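Local coordinates for initiator protein NS1 (Murine minute virus, PDB 4R94) that nicks and unwinds viral DNA to initiate and direct parvovirus genome replication, the metal-dependent nicking being the task of the N-terminal domain described here, at residues M82-K85 with Q86-F90; V151-S154 with R155-T159. All blocks are in the same frame, centred on the assembly; numbering follows the deposited sequence.

In the fold
Both contacts are single-helix packing in the N-terminal nickase domain, interaction 1 near the start of helix 81-104 and interaction 2 in the second half of helix 142-160. Their centres lie 16 Å apart, and they meet through F90, whose CE1 is 3.6 Å from L157 CD2 and whose CD1 is 3.8 Å from W153 CH2. The ring of F90 is also stacked with W126, next in sequence to the metal ligand H127. Neither contact supplies a ligand to the magnesium ion, which E119, H127 and H129 bind: the side chain of V87 is about 13 Å from the ion and that of W153 about 14 Å.

Interaction 1 of 2, residues M82-K85 with Q86-F90; sequences MTKK and QVFIF
Near the start of helix 81-104 in the nickase domain, K84 and F88 run side by side one turn apart, pointing the same way. K84 CB is 4.1 Å from F88 CZ, and K84 CE comes equally near that carbon because the lysine chain bends at chi3 (54°). One face of the F88 ring is met by K84 O, offset toward the rim and 3.1 Å from F88 CG. F88 CG points away from its own carbonyl carbon (chi1 -60°), which turns the ring back along the helix over this oxygen. The same O accepts the F88 N-H at 2.9 Å, one of four successive alpha-helical i to i+4 bonds, from Q86 to M82 through I89 to K85. On the next flank K85 CG and I89 CD1 stand 4.3 Å apart. The helix spans several surroundings: F88 meets W67 of helix 54-70 with the rings strongly inclined, while T83 and V87 touch F228 of strand 227-232. V87 CG2 packs 3.3 Å from T83 O. Q86 holds its amide NE2 3.4 Å above the centre of the F90 ring, and its OE1 accepts a hydrogen bond from Y47 N.

Interaction 2 of 2, residues V151-S154 with R155-T159; sequences VYWS and RWLVT
An intrahelical CH-pi contact between W153 and L157, one turn apart, lies on the buried side of helix 142-160. L157 CD1 sits over one face of the indole, 3.7 Å from the centroid of the five-membered ring and 19° off its normal. Its closest ring atom is W153 NE1, at 3.5 Å. The other methyl reaches the six-membered ring, L157 CD2 lying 3.9 Å from W153 CH2, so the forked leucine end spans both rings. W153 CG stands opposite its backbone N (chi1 179°), which leans the indole toward the C-terminal end of the helix, where L157 meets its face. A hydrogen bond from W153 NE1 to K31 O and an edge-to-face meeting with F30 tie this helix of the HUH-type nickase domain to strand 24-31, which pairs in the antiparallel sheet with strand 125-134, the carrier of the metal ligands H127 and H129.

Four i to i+4 backbone bonds join the two segments, from R155 N to V151 O through V158 N to S154 O. Another flank carries R155, whose aliphatic part runs beside V151, with CD 3.9 Å from V151 CG1. A bend at chi3 takes its guanidinium alongside Y152, NH1 being 3.7 Å from CE1 of that ring, with the two planes 34° apart. W156 CD1 lies 3.2 Å from Y152 O, obliquely to the indole, and W156 NE1 is hydrogen-bonded to E100 of helix 81-104, against which Y152 also packs. On the side facing helix 167-179, the buried hydroxyl S154 OG is hydrogen-bonded with R174 NE and E178 OE2.

Interaction 1 of 2, residues M82-K85 with Q86-F90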
loop_
_atom_site.group_PDB
_atom_site.type_symbol
_atom_site.label_atom_id
_atom_site.label_comp_id
_atom_site.label_asym_id
_atom_site.label_seq_id
_atom_site.Cartn_x
_atom_site.Cartn_y
_atom_site.Cartn_z
ATOM N N MET A 82 6.264 11.850 -12.895
ATOM C CA MET A 82 4.951 11.228 -13.089
ATOM C C MET A 82 4.791 10.031 -12.159
ATOM O O MET A 82 3.707 9.766 -11.644
ATOM C CB MET A 82 4.752 10.785 -14.543
ATOM C CG MET A 82 3.447 10.014 -14.778
ATOM S SD MET A 82 3.003 9.753 -16.515
ATOM C CE MET A 82 2.938 11.436 -17.107
ATOM N N THR A 83 5.889 9.314 -11.955
ATOM C CA THR A 83 5.884 8.120 -11.120
ATOM C C THR A 83 5.647 8.491 -9.656
ATOM O O THR A 83 4.782 7.908 -8.984
ATOM C CB THR A 83 7.191 7.350 -11.295
ATOM O OG1 THR A 83 7.199 6.744 -12.598
ATOM C CG2 THR A 83 7.335 6.254 -10.234
ATOM N N LYS A 84 6.397 9.465 -9.163
ATOM C CA LYS A 84 6.199 9.963 -7.804
ATOM C C LYS A 84 4.774 10.458 -7.587
ATOM O O LYS A 84 4.133 10.124 -6.592
ATOM C CB LYS A 84 7.191 11.086 -7.492
ATOM C CG LYS A 84 8.615 10.586 -7.225
ATOM C CD LYS A 84 9.619 11.744 -7.157
ATOM C CE LYS A 84 9.199 12.795 -6.143
ATOM N NZ LYS A 84 10.087 14.003 -6.172
ATOM N N LYS A 85 4.276 11.258 -8.518
ATOM C CA LYS A 85 2.920 11.767 -8.396
ATOM C C LYS A 85 1.898 10.642 -8.303
ATOM O O LYS A 85 0.987 10.684 -7.468
ATOM C CB LYS A 85 2.575 12.663 -9.576
ATOM C CG LYS A 85 1.304 13.458 -9.351
ATOM C CD LYS A 85 1.378 14.783 -10.074
ATOM C CE LYS A 85 0.457 15.814 -9.438
ATOM N NZ LYS A 85 0.979 16.363 -8.155
ATOM N N GLN A 86 2.039 9.639 -9.158
ATOM C CA GLN A 86 1.057 8.563 -9.150
ATOM C C GLN A 86 1.140 7.765 -7.857
ATOM O O GLN A 86 0.098 7.348 -7.317
ATOM C CB GLN A 86 1.228 7.656 -10.366
ATOM C CG GLN A 86 0.224 6.493 -10.417
ATOM C CD GLN A 86 -1.197 6.964 -10.689
ATOM O OE1 GLN A 86 -1.622 7.026 -11.843
ATOM N NE2 GLN A 86 -1.937 7.306 -9.623
ATOM N N VAL A 87 2.355 7.544 -7.358
ATOM C CA VAL A 87 2.508 6.792 -6.099
ATOM C C VAL A 87 1.872 7.571 -4.936
ATOM O O VAL A 87 1.216 6.978 -4.069
ATOM C CB VAL A 87 3.977 6.490 -5.796
ATOM C CG1 VAL A 87 4.140 5.983 -4.370
ATOM C CG2 VAL A 87 4.509 5.454 -6.788
ATOM N N PHE A 88 2.033 8.894 -4.928
ATOM C CA PHE A 88 1.420 9.716 -3.879
ATOM C C PHE A 88 -0.104 9.630 -3.934
ATOM O O PHE A 88 -0.776 9.485 -2.906
ATOM C CB PHE A 88 1.839 11.186 -3.996
ATOM C CG PHE A 88 3.315 11.404 -3.877
ATOM C CD1 PHE A 88 4.120 10.463 -3.242
ATOM C CD2 PHE A 88 3.897 12.544 -4.406
ATOM C CE1 PHE A 88 5.484 10.664 -3.138
ATOM C CE2 PHE A 88 5.263 12.750 -4.300
ATOM C CZ PHE A 88 6.051 11.813 -3.670
ATOM N N ILE A 89 -0.647 9.733 -5.143
ATOM C CA ILE A 89 -2.072 9.552 -5.338
ATOM C C ILE A 89 -2.507 8.161 -4.865
ATOM O O ILE A 89 -3.471 8.049 -4.138
ATOM C CB ILE A 89 -2.465 9.769 -6.804
ATOM C CG1 ILE A 89 -2.313 11.265 -7.139
ATOM C CG2 ILE A 89 -3.898 9.289 -7.053
ATOM C CD1 ILE A 89 -2.463 11.594 -8.610
ATOM N N PHE A 90 -1.800 7.108 -5.262
ATOM C CA PHE A 90 -2.229 5.772 -4.841
ATOM C C PHE A 90 -2.160 5.617 -3.320
ATOM O O PHE A 90 -3.005 4.946 -2.728
ATOM C CB PHE A 90 -1.390 4.689 -5.516
ATOM C CG PHE A 90 -1.768 4.411 -6.939
ATOM C CD1 PHE A 90 -3.080 4.579 -7.390
ATOM C CD2 PHE A 90 -0.807 3.959 -7.836
ATOM C CE1 PHE A 90 -3.420 4.305 -8.722
ATOM C CE2 PHE A 90 -1.152 3.669 -9.150
ATOM C CZ PHE A 90 -2.450 3.847 -9.595
#

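Interaction 2 of 2, residues V151-S154 with R155-T159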
loop_
_atom_site.group_PDB
_atom_site.type_symbol
_atom_site.label_atom_id
_atom_site.label_comp_id
_atom_site.label_asym_id
_atom_site.label_seq_id
_atom_site.Cartn_x
_atom_site.Cartn_y
_atom_site.Cartn_z
ATOM N N VAL A 151 -13.980 -3.479 -3.553
ATOM C CA VAL A 151 -15.082 -2.584 -3.972
ATOM C C VAL A 151 -14.646 -1.124 -3.952
ATOM O O VAL A 151 -14.787 -0.407 -4.953
ATOM C CB VAL A 151 -16.324 -2.749 -3.082
ATOM C CG1 VAL A 151 -17.353 -1.631 -3.390
ATOM C CG2 VAL A 151 -16.935 -4.120 -3.302
ATOM N N TYR A 152 -14.095 -0.671 -2.833
ATOM C CA TYR A 152 -13.702 0.733 -2.727
ATOM C C TYR A 152 -12.521 1.078 -3.630
ATOM O O TYR A 152 -12.479 2.166 -4.213
ATOM C CB TYR A 152 -13.385 1.098 -1.279
ATOM C CG TYR A 152 -14.626 1.133 -0.408
ATOM C CD1 TYR A 152 -15.696 1.976 -0.722
ATOM C CD2 TYR A 152 -14.734 0.313 0.701
ATOM C CE1 TYR A 152 -16.837 2.000 0.064
ATOM C CE2 TYR A 152 -15.864 0.328 1.489
ATOM C CZ TYR A 152 -16.908 1.164 1.168
ATOM O OH TYR A 152 -18.035 1.170 1.967
ATOM N N TRP A 153 -11.593 0.132 -3.795
ATOM C CA TRP A 153 -10.421 0.354 -4.636
ATOM C C TRP A 153 -10.846 0.543 -6.089
ATOM O O TRP A 153 -10.421 1.495 -6.761
ATOM C CB TRP A 153 -9.445 -0.832 -4.473
ATOM C CG TRP A 153 -8.170 -0.804 -5.276
ATOM C CD1 TRP A 153 -7.719 -1.794 -6.113
ATOM C CD2 TRP A 153 -7.140 0.198 -5.257
ATOM N NE1 TRP A 153 -6.481 -1.464 -6.626
ATOM C CE2 TRP A 153 -6.110 -0.239 -6.126
ATOM C CE3 TRP A 153 -6.991 1.433 -4.600
ATOM C CZ2 TRP A 153 -4.953 0.506 -6.358
ATOM C CZ3 TRP A 153 -5.833 2.166 -4.822
ATOM C CH2 TRP A 153 -4.842 1.716 -5.709
ATOM N N SER A 154 -11.717 -0.338 -6.568
ATOM C CA SER A 154 -12.166 -0.246 -7.956
ATOM C C SER A 154 -12.954 1.045 -8.146
ATOM O O SER A 154 -12.799 1.735 -9.154
ATOM C CB SER A 154 -13.009 -1.461 -8.345
ATOM O OG SER A 154 -14.174 -1.566 -7.536
ATOM N N ARG A 155 -13.771 1.384 -7.153
ATOM C CA ARG A 155 -14.545 2.616 -7.210
ATOM C C ARG A 155 -13.664 3.844 -7.303
ATOM O O ARG A 155 -13.904 4.720 -8.151
ATOM C CB ARG A 155 -15.461 2.727 -5.992
ATOM C CG ARG A 155 -16.706 1.887 -6.152
ATOM C CD ARG A 155 -17.565 1.918 -4.921
ATOM N NE ARG A 155 -18.187 3.230 -4.737
ATOM C CZ ARG A 155 -18.955 3.550 -3.702
ATOM N NH1 ARG A 155 -19.208 2.649 -2.763
ATOM N NH2 ARG A 155 -19.472 4.768 -3.613
ATOM N N TRP A 156 -12.656 3.921 -6.436
ATOM C CA TRP A 156 -11.768 5.082 -6.442
ATOM C C TRP A 156 -10.893 5.146 -7.686
ATOM O O TRP A 156 -10.664 6.227 -8.224
ATOM C CB TRP A 156 -10.887 5.093 -5.187
ATOM C CG TRP A 156 -11.591 5.693 -4.028
ATOM C CD1 TRP A 156 -12.036 5.048 -2.910
ATOM C CD2 TRP A 156 -12.013 7.059 -3.899
ATOM N NE1 TRP A 156 -12.672 5.933 -2.075
ATOM C CE2 TRP A 156 -12.672 7.177 -2.658
ATOM C CE3 TRP A 156 -11.872 8.196 -4.702
ATOM C CZ2 TRP A 156 -13.200 8.385 -2.202
ATOM C CZ3 TRP A 156 -12.399 9.402 -4.246
ATOM C CH2 TRP A 156 -13.048 9.483 -3.006
ATOM N N LEU A 157 -10.395 4.001 -8.155
ATOM C CA LEU A 157 -9.607 4.006 -9.376
ATOM C C LEU A 157 -10.385 4.568 -10.559
ATOM O O LEU A 157 -9.854 5.353 -11.341
ATOM C CB LEU A 157 -9.113 2.598 -9.715
ATOM C CG LEU A 157 -7.995 2.068 -8.823
ATOM C CD1 LEU A 157 -7.681 0.635 -9.222
ATOM C CD2 LEU A 157 -6.716 2.916 -8.905
ATOM N N VAL A 158 -11.642 4.173 -10.698
ATOM C CA VAL A 158 -12.424 4.663 -11.835
ATOM C C VAL A 158 -12.661 6.169 -11.691
ATOM O O VAL A 158 -12.714 6.899 -12.684
ATOM C CB VAL A 158 -13.759 3.882 -11.959
ATOM C CG1 VAL A 158 -14.739 4.591 -12.897
ATOM C CG2 VAL A 158 -13.466 2.409 -12.392
ATOM N N THR A 159 -12.762 6.650 -10.460
ATOM C CA THR A 159 -12.936 8.094 -10.262
ATOM C C THR A 159 -11.633 8.853 -10.547
ATOM O O THR A 159 -11.660 9.980 -11.058
ATOM C CB THR A 159 -13.425 8.410 -8.840
ATOM O OG1 THR A 159 -14.529 7.552 -8.514
ATOM C CG2 THR A 159 -13.877 9.872 -8.732
#